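Local atomic coordinates of S-adenosylmethionine decarboxylase proenzyme (Aquifex aeolicus, PDB entry 2III), a protein that probably catalyses the decarboxylation of S-adenosylmethionine to S-adenosylmethioninamine, the propylamine donor for spermidine and spermine synthesis, using a self-generated pyruvoyl group. Residues Ile21-Glu32 and Tyr47-Val58. Numbering follows the deposited sequence.
With MG (magnesium ion), chain B.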
ATOM      1  N   ILE A  21      17.891   2.339   7.174  1.00 26.65           N
ATOM      2  CA  ILE A  21      16.593   1.675   7.264  1.00 23.93           C
ATOM      3  C   ILE A  21      16.444   0.633   8.368  1.00 25.96           C
ATOM      4  O   ILE A  21      15.588  -0.249   8.264  1.00 23.63           O
ATOM      5  CB  ILE A  21      16.284   0.962   5.922  1.00 18.83           C
ATOM      6  CG1 ILE A  21      17.429  -0.002   5.589  1.00  8.07           C
ATOM      7  CG2 ILE A  21      16.118   1.990   4.796  1.00 14.29           C
ATOM      8  CD1 ILE A  21      17.263  -0.792   4.284  1.00 14.15           C
ATOM      9  N   ASP A  22      17.240   0.722   9.427  1.00 27.62           N
ATOM     10  CA  ASP A  22      17.145  -0.280  10.482  1.00 25.91           C
ATOM     11  C   ASP A  22      16.210   0.032  11.655  1.00 25.74           C
ATOM     12  O   ASP A  22      15.637  -0.884  12.247  1.00 26.60           O
ATOM     13  CB  ASP A  22      18.553  -0.637  11.001  1.00 22.71           C
ATOM     14  CG  ASP A  22      19.295   0.557  11.593  1.00 29.28           C
ATOM     15  OD1 ASP A  22      20.374   0.344  12.183  1.00 37.89           O
ATOM     16  OD2 ASP A  22      18.813   1.703  11.471  1.00 32.64           O
ATOM     17  N   ARG A  23      16.035   1.306  11.989  1.00 26.52           N
ATOM     18  CA  ARG A  23      15.166   1.656  13.111  1.00 29.02           C
ATOM     19  C   ARG A  23      13.951   2.484  12.668  1.00 28.88           C
ATOM     20  O   ARG A  23      13.932   3.030  11.568  1.00 26.65           O
ATOM     21  CB  ARG A  23      15.958   2.442  14.171  1.00 30.93           C
ATOM     22  CG  ARG A  23      17.288   1.810  14.625  1.00 31.13           C
ATOM     23  CD  ARG A  23      17.118   0.425  15.243  1.00 34.07           C
ATOM     24  NE  ARG A  23      16.372   0.447  16.499  1.00 46.96           N
ATOM     25  CZ  ARG A  23      15.937  -0.643  17.129  1.00 52.45           C
ATOM     26  NH1 ARG A  23      16.171  -1.851  16.626  1.00 50.70           N
ATOM     27  NH2 ARG A  23      15.255  -0.526  18.260  1.00 52.69           N
ATOM     28  N   VAL A  24      12.932   2.566  13.524  1.00 19.93           N
ATOM     29  CA  VAL A  24      11.747   3.358  13.216  1.00 22.36           C
ATOM     30  C   VAL A  24      12.105   4.835  13.028  1.00 29.31           C
ATOM     31  O   VAL A  24      11.585   5.498  12.132  1.00 26.07           O
ATOM     32  CB  VAL A  24      10.690   3.260  14.337  1.00 30.61           C
ATOM     33  CG1 VAL A  24       9.650   4.376  14.173  1.00 22.83           C
ATOM     34  CG2 VAL A  24      10.001   1.896  14.286  1.00 29.62           C
ATOM     35  N   GLU A  25      12.992   5.343  13.877  1.00 30.05           N
ATOM     36  CA  GLU A  25      13.423   6.737  13.801  1.00 36.56           C
ATOM     37  C   GLU A  25      13.768   7.110  12.365  1.00 32.90           C
ATOM     38  O   GLU A  25      13.385   8.178  11.887  1.00 31.28           O
ATOM     39  CB  GLU A  25      14.658   6.971  14.679  1.00 42.25           C
ATOM     40  CG  GLU A  25      14.441   6.713  16.156  1.00 58.02           C
ATOM     41  CD  GLU A  25      13.890   5.324  16.424  1.00 69.58           C
ATOM     42  OE1 GLU A  25      14.484   4.340  15.931  1.00 50.89           O
ATOM     43  OE2 GLU A  25      12.864   5.219  17.130  1.00 75.84           O
ATOM     44  N   ASP A  26      14.503   6.226  11.691  1.00 20.22           N
ATOM     45  CA  ASP A  26      14.917   6.460  10.309  1.00 26.05           C
ATOM     46  C   ASP A  26      13.703   6.569   9.364  1.00 24.75           C
ATOM     47  O   ASP A  26      13.590   7.520   8.591  1.00 23.23           O
ATOM     48  CB  ASP A  26      15.826   5.321   9.818  1.00 26.95           C
ATOM     49  CG  ASP A  26      16.955   4.990  10.787  1.00 37.75           C
ATOM     50  OD1 ASP A  26      17.835   5.848  11.008  1.00 35.78           O
ATOM     51  OD2 ASP A  26      16.959   3.857  11.321  1.00 32.33           O
ATOM     52  N   ILE A  27      12.807   5.587   9.428  1.00 16.84           N
ATOM     53  CA  ILE A  27      11.626   5.564   8.564  1.00 29.58           C
ATOM     54  C   ILE A  27      10.743   6.782   8.801  1.00 34.93           C
ATOM     55  O   ILE A  27      10.265   7.407   7.848  1.00 23.12           O
ATOM     56  CB  ILE A  27      10.795   4.271   8.786  1.00 27.06           C
ATOM     57  CG1 ILE A  27      11.634   3.055   8.405  1.00 28.55           C
ATOM     58  CG2 ILE A  27       9.523   4.304   7.964  1.00 43.43           C
ATOM     59  CD1 ILE A  27      12.237   3.147   7.034  1.00 25.35           C
ATOM     60  N   ARG A  28      10.546   7.114  10.076  1.00 30.98           N
ATOM     61  CA  ARG A  28       9.736   8.256  10.470  1.00 26.96           C
ATOM     62  C   ARG A  28      10.298   9.537   9.891  1.00 26.61           C
ATOM     63  O   ARG A  28       9.570  10.308   9.271  1.00 29.40           O
ATOM     64  CB  ARG A  28       9.670   8.348  11.997  1.00 43.37           C
ATOM     65  CG  ARG A  28       9.105   9.650  12.555  1.00 41.51           C
ATOM     66  CD  ARG A  28       8.604   9.430  13.981  1.00 42.58           C
ATOM     67  NE  ARG A  28       7.185   9.077  13.986  1.00 61.53           N
ATOM     68  CZ  ARG A  28       6.595   8.330  14.913  1.00 57.98           C
ATOM     69  NH1 ARG A  28       7.301   7.836  15.922  1.00 59.93           N
ATOM     70  NH2 ARG A  28       5.292   8.089  14.835  1.00 52.44           N
ATOM     71  N   GLU A  29      11.592   9.769  10.077  1.00 20.50           N
ATOM     72  CA  GLU A  29      12.197  10.979   9.535  1.00 30.79           C
ATOM     73  C   GLU A  29      12.023  11.002   8.027  1.00 26.58           C
ATOM     74  O   GLU A  29      11.642  12.017   7.449  1.00 26.01           O
ATOM     75  CB  GLU A  29      13.684  11.043   9.863  1.00 30.43           C
ATOM     76  CG  GLU A  29      14.006  11.820  11.118  1.00 61.99           C
ATOM     77  CD  GLU A  29      15.475  12.184  11.201  1.00 76.59           C
ATOM     78  OE1 GLU A  29      15.976  12.842  10.262  1.00 77.99           O
ATOM     79  OE2 GLU A  29      16.127  11.815  12.201  1.00 87.45           O
ATOM     80  N   LEU A  30      12.308   9.862   7.407  1.00 20.13           N
ATOM     81  CA  LEU A  30      12.208   9.698   5.966  1.00 22.23           C
ATOM     82  C   LEU A  30      10.823  10.053   5.416  1.00 23.35           C
ATOM     83  O   LEU A  30      10.697  10.902   4.531  1.00 26.03           O
ATOM     84  CB  LEU A  30      12.545   8.251   5.593  1.00 19.47           C
ATOM     85  CG  LEU A  30      12.516   7.878   4.110  1.00 24.95           C
ATOM     86  CD1 LEU A  30      13.731   8.485   3.425  1.00 28.29           C
ATOM     87  CD2 LEU A  30      12.524   6.362   3.956  1.00 21.81           C
ATOM     88  N   LEU A  31       9.788   9.394   5.933  1.00 20.20           N
ATOM     89  CA  LEU A  31       8.424   9.636   5.468  1.00 22.48           C
ATOM     90  C   LEU A  31       7.894  11.023   5.842  1.00 33.11           C
ATOM     91  O   LEU A  31       7.102  11.609   5.097  1.00 29.94           O
ATOM     92  CB  LEU A  31       7.472   8.546   5.995  1.00 25.51           C
ATOM     93  CG  LEU A  31       7.702   7.096   5.542  1.00 19.01           C
ATOM     94  CD1 LEU A  31       6.476   6.263   5.880  1.00 16.14           C
ATOM     95  CD2 LEU A  31       7.956   7.043   4.046  1.00 15.25           C
ATOM     96  N   GLU A  32       8.306  11.548   6.996  1.00 28.95           N
ATOM     97  CA  GLU A  32       7.866  12.886   7.386  1.00 34.71           C
ATOM     98  C   GLU A  32       8.482  13.835   6.369  1.00 31.34           C
ATOM     99  O   GLU A  32       7.860  14.809   5.943  1.00 35.05           O
ATOM    100  CB  GLU A  32       8.379  13.271   8.779  1.00 40.22           C
ATOM    101  CG  GLU A  32       7.783  12.500   9.941  1.00 51.50           C
ATOM    102  CD  GLU A  32       8.231  13.052  11.290  1.00 66.88           C
ATOM    103  OE1 GLU A  32       9.437  13.355  11.450  1.00 68.27           O
ATOM    104  OE2 GLU A  32       7.378  13.174  12.197  1.00 76.58           O
ATOM    105  N   TYR A  47       3.973   3.522  12.668  1.00 30.03           N
ATOM    106  CA  TYR A  47       5.229   2.812  12.504  1.00 25.84           C
ATOM    107  C   TYR A  47       5.361   1.601  13.400  1.00 30.56           C
ATOM    108  O   TYR A  47       4.718   1.509  14.445  1.00 35.06           O
ATOM    109  CB  TYR A  47       6.391   3.756  12.778  1.00 23.27           C
ATOM    110  CG  TYR A  47       6.340   5.005  11.940  1.00 28.54           C
ATOM    111  CD1 TYR A  47       5.518   6.077  12.295  1.00 19.15           C
ATOM    112  CD2 TYR A  47       7.086   5.102  10.767  1.00 25.89           C
ATOM    113  CE1 TYR A  47       5.440   7.220  11.496  1.00 27.51           C
ATOM    114  CE2 TYR A  47       7.016   6.233   9.961  1.00 33.39           C
ATOM    115  CZ  TYR A  47       6.193   7.287  10.328  1.00 27.04           C
ATOM    116  OH  TYR A  47       6.126   8.399   9.520  1.00 36.86           O
ATOM    117  N   TYR A  48       6.202   0.665  12.982  1.00 28.39           N
ATOM    118  CA  TYR A  48       6.439  -0.532  13.765  1.00 30.77           C
ATOM    119  C   TYR A  48       7.897  -0.964  13.664  1.00 27.39           C
ATOM    120  O   TYR A  48       8.463  -1.019  12.578  1.00 27.50           O
ATOM    121  CB  TYR A  48       5.537  -1.674  13.305  1.00 32.11           C
ATOM    122  CG  TYR A  48       5.595  -2.851  14.247  1.00 39.79           C
ATOM    123  CD1 TYR A  48       5.010  -2.784  15.512  1.00 34.35           C
ATOM    124  CD2 TYR A  48       6.278  -4.017  13.896  1.00 38.24           C
ATOM    125  CE1 TYR A  48       5.104  -3.850  16.406  1.00 42.52           C
ATOM    126  CE2 TYR A  48       6.377  -5.090  14.785  1.00 44.13           C
ATOM    127  CZ  TYR A  48       5.789  -4.997  16.037  1.00 38.47           C
ATOM    128  OH  TYR A  48       5.888  -6.047  16.916  1.00 46.90           O
ATOM    129  N   GLN A  49       8.497  -1.265  14.809  1.00 34.70           N
ATOM    130  CA  GLN A  49       9.887  -1.700  14.874  1.00 27.66           C
ATOM    131  C   GLN A  49       9.939  -3.220  14.925  1.00 24.53           C
ATOM    132  O   GLN A  49       9.311  -3.839  15.783  1.00 22.52           O
ATOM    133  CB  GLN A  49      10.556  -1.117  16.125  1.00 31.21           C
ATOM    134  CG  GLN A  49      12.003  -1.540  16.353  1.00 24.69           C
ATOM    135  CD  GLN A  49      12.931  -1.101  15.237  1.00 28.48           C
ATOM    136  OE1 GLN A  49      13.402  -1.920  14.445  1.00 31.99           O
ATOM    137  NE2 GLN A  49      13.197   0.200  15.165  1.00 14.11           N
ATOM    138  N   PHE A  50      10.671  -3.822  13.995  1.00 20.45           N
ATOM    139  CA  PHE A  50      10.811  -5.274  13.976  1.00 23.05           C
ATOM    140  C   PHE A  50      12.143  -5.642  14.607  1.00 27.79           C
ATOM    141  O   PHE A  50      13.072  -4.833  14.631  1.00 24.05           O
ATOM    142  CB  PHE A  50      10.768  -5.812  12.541  1.00 19.86           C
ATOM    143  CG  PHE A  50       9.395  -5.777  11.921  1.00 20.25           C
ATOM    144  CD1 PHE A  50       8.396  -6.637  12.367  1.00 16.59           C
ATOM    145  CD2 PHE A  50       9.095  -4.870  10.907  1.00 21.29           C
ATOM    146  CE1 PHE A  50       7.109  -6.590  11.816  1.00 24.30           C
ATOM    147  CE2 PHE A  50       7.806  -4.814  10.350  1.00 18.34           C
ATOM    148  CZ  PHE A  50       6.816  -5.679  10.807  1.00 12.05           C
ATOM    149  N   GLN A  51      12.229  -6.858  15.130  1.00 26.30           N
ATOM    150  CA  GLN A  51      13.469  -7.333  15.725  1.00 31.88           C
ATOM    151  C   GLN A  51      14.097  -8.296  14.727  1.00 29.43           C
ATOM    152  O   GLN A  51      13.384  -9.025  14.033  1.00 30.79           O
ATOM    153  CB  GLN A  51      13.184  -8.041  17.054  1.00 26.15           C
ATOM    154  CG  GLN A  51      12.587  -7.116  18.107  1.00 35.28           C
ATOM    155  CD  GLN A  51      13.486  -5.923  18.432  1.00 27.53           C
ATOM    156  OE1 GLN A  51      13.030  -4.922  18.983  1.00 34.32           O
ATOM    157  NE2 GLN A  51      14.765  -6.032  18.097  1.00 40.97           N
ATOM    158  N   PRO A  52      15.436  -8.327  14.645  1.00 26.44           N
ATOM    159  CA  PRO A  52      16.404  -7.536  15.412  1.00 29.14           C
ATOM    160  C   PRO A  52      16.560  -6.150  14.815  1.00 29.25           C
ATOM    161  O   PRO A  52      17.355  -5.343  15.291  1.00 31.05           O
ATOM    162  CB  PRO A  52      17.680  -8.345  15.269  1.00 27.72           C
ATOM    163  CG  PRO A  52      17.596  -8.756  13.822  1.00 29.18           C
ATOM    164  CD  PRO A  52      16.137  -9.196  13.679  1.00 24.06           C
ATOM    165  N   HIS A  53      15.806  -5.894  13.754  1.00 28.61           N
ATOM    166  CA  HIS A  53      15.844  -4.609  13.069  1.00 29.38           C
ATOM    167  C   HIS A  53      14.852  -4.584  11.914  1.00 29.58           C
ATOM    168  O   HIS A  53      14.210  -5.592  11.606  1.00 26.26           O
ATOM    169  CB  HIS A  53      17.256  -4.315  12.553  1.00 17.78           C
ATOM    170  CG  HIS A  53      17.896  -5.463  11.834  1.00 39.50           C
ATOM    171  ND1 HIS A  53      17.271  -6.145  10.811  1.00 35.67           N
ATOM    172  CD2 HIS A  53      19.123  -6.021  11.962  1.00 36.86           C
ATOM    173  CE1 HIS A  53      18.086  -7.071  10.339  1.00 40.84           C
ATOM    174  NE2 HIS A  53      19.218  -7.017  11.020  1.00 41.43           N
ATOM    175  N   GLY A  54      14.728  -3.427  11.275  1.00 27.80           N
ATOM    176  CA  GLY A  54      13.801  -3.308  10.170  1.00 25.81           C
ATOM    177  C   GLY A  54      12.519  -2.717  10.697  1.00 26.09           C
ATOM    178  O   GLY A  54      12.191  -2.905  11.867  1.00 22.97           O
ATOM    179  N   ALA A  55      11.782  -2.019   9.839  1.00 26.34           N
ATOM    180  CA  ALA A  55      10.548  -1.379  10.266  1.00 27.72           C
ATOM    181  C   ALA A  55       9.518  -1.170   9.160  1.00 21.01           C
ATOM    182  O   ALA A  55       9.831  -1.210   7.972  1.00 24.76           O
ATOM    183  CB  ALA A  55      10.882  -0.017  10.918  1.00 14.63           C
ATOM    184  N   THR A  56       8.280  -0.954   9.581  1.00 15.24           N
ATOM    185  CA  THR A  56       7.183  -0.672   8.673  1.00 19.08           C
ATOM    186  C   THR A  56       6.698   0.736   8.986  1.00 26.09           C
ATOM    187  O   THR A  56       6.733   1.183  10.138  1.00 25.61           O
ATOM    188  CB  THR A  56       6.014  -1.648   8.860  1.00 17.36           C
ATOM    189  OG1 THR A  56       6.383  -2.937   8.356  1.00 22.34           O
ATOM    190  CG2 THR A  56       4.782  -1.155   8.113  1.00 18.08           C
ATOM    191  N   GLY A  57       6.272   1.445   7.952  1.00 24.83           N
ATOM    192  CA  GLY A  57       5.772   2.792   8.135  1.00 24.58           C
ATOM    193  C   GLY A  57       4.663   3.012   7.131  1.00 26.11           C
ATOM    194  O   GLY A  57       4.825   2.687   5.954  1.00 24.41           O
ATOM    195  N   VAL A  58       3.528   3.525   7.590  1.00 17.32           N
ATOM    196  CA  VAL A  58       2.411   3.792   6.698  1.00 25.60           C
ATOM    197  C   VAL A  58       1.816   5.149   7.030  1.00 25.16           C
ATOM    198  O   VAL A  58       1.661   5.504   8.198  1.00 27.00           O
ATOM    199  CB  VAL A  58       1.307   2.726   6.825  1.00 28.74           C
ATOM    200  CG1 VAL A  58       0.716   2.761   8.221  1.00 41.89           C
ATOM    201  CG2 VAL A  58       0.218   2.973   5.779  1.00 34.56           C
TER
HETATM  202 MG    MG B 136      19.755   3.810  11.529  1.00 13.86          MG
HETATM  203  O   HOH W   1      13.822  -2.219  20.053  1.00 48.57           O
HETATM  204  O   HOH W   2      19.105   4.491  12.877  1.00 28.07           O
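Tyr47 lies beneath Arg28 where helix 24-37 packs on the antiparallel hairpin of strands 42-49 and 55-61, at one margin of this two-layer alpha/beta sandwich. Arg28 CB makes a CH-pi contact over one ring face, 4.1 Å from the Tyr47 centroid. Farther along the same side chain, a bend at chi3 (-92°) brings the guanidinium past the CD1-CE1 side of the ring, so that Tyr47 CD1 lies over one guanidinium face, the two planes 62° apart. Ile27 CG2 meets the ring edge in plane, 3.7 Å from Tyr47 CE2, while Val24 CG1 packs on Tyr47 CB. Tyr47 OH is buried beside Leu31 CB and finds no polar partner. Gly57 leaves room for the helix: Ile27 CG2 comes within 4.0 Å of Gly57 CA, and Leu31 CD1 lies alongside. Ala55 CB fits between Val24 CG2 and Ile27 CG1. At the N-terminal end of the helix, the Arg23 guanidinium stacks flat on the Gln49 amide, their planes 8° apart. Water 1 bridges Arg23 NH2 to Gln51 OE1. The loop before the helix is pinned by Gly54 N donating to Asp22 O (2.9 Å), and Asp22 OD2 binds magnesium at 2.3 Å in a site that also includes Asp19 and Asp26. On the opposite sheet face, Thr56 and Val58 pack against Leu60 of the second subunit. Asp26 OD2 turns back to accept a hydrogen bond from Arg23 N at 2.8 Å.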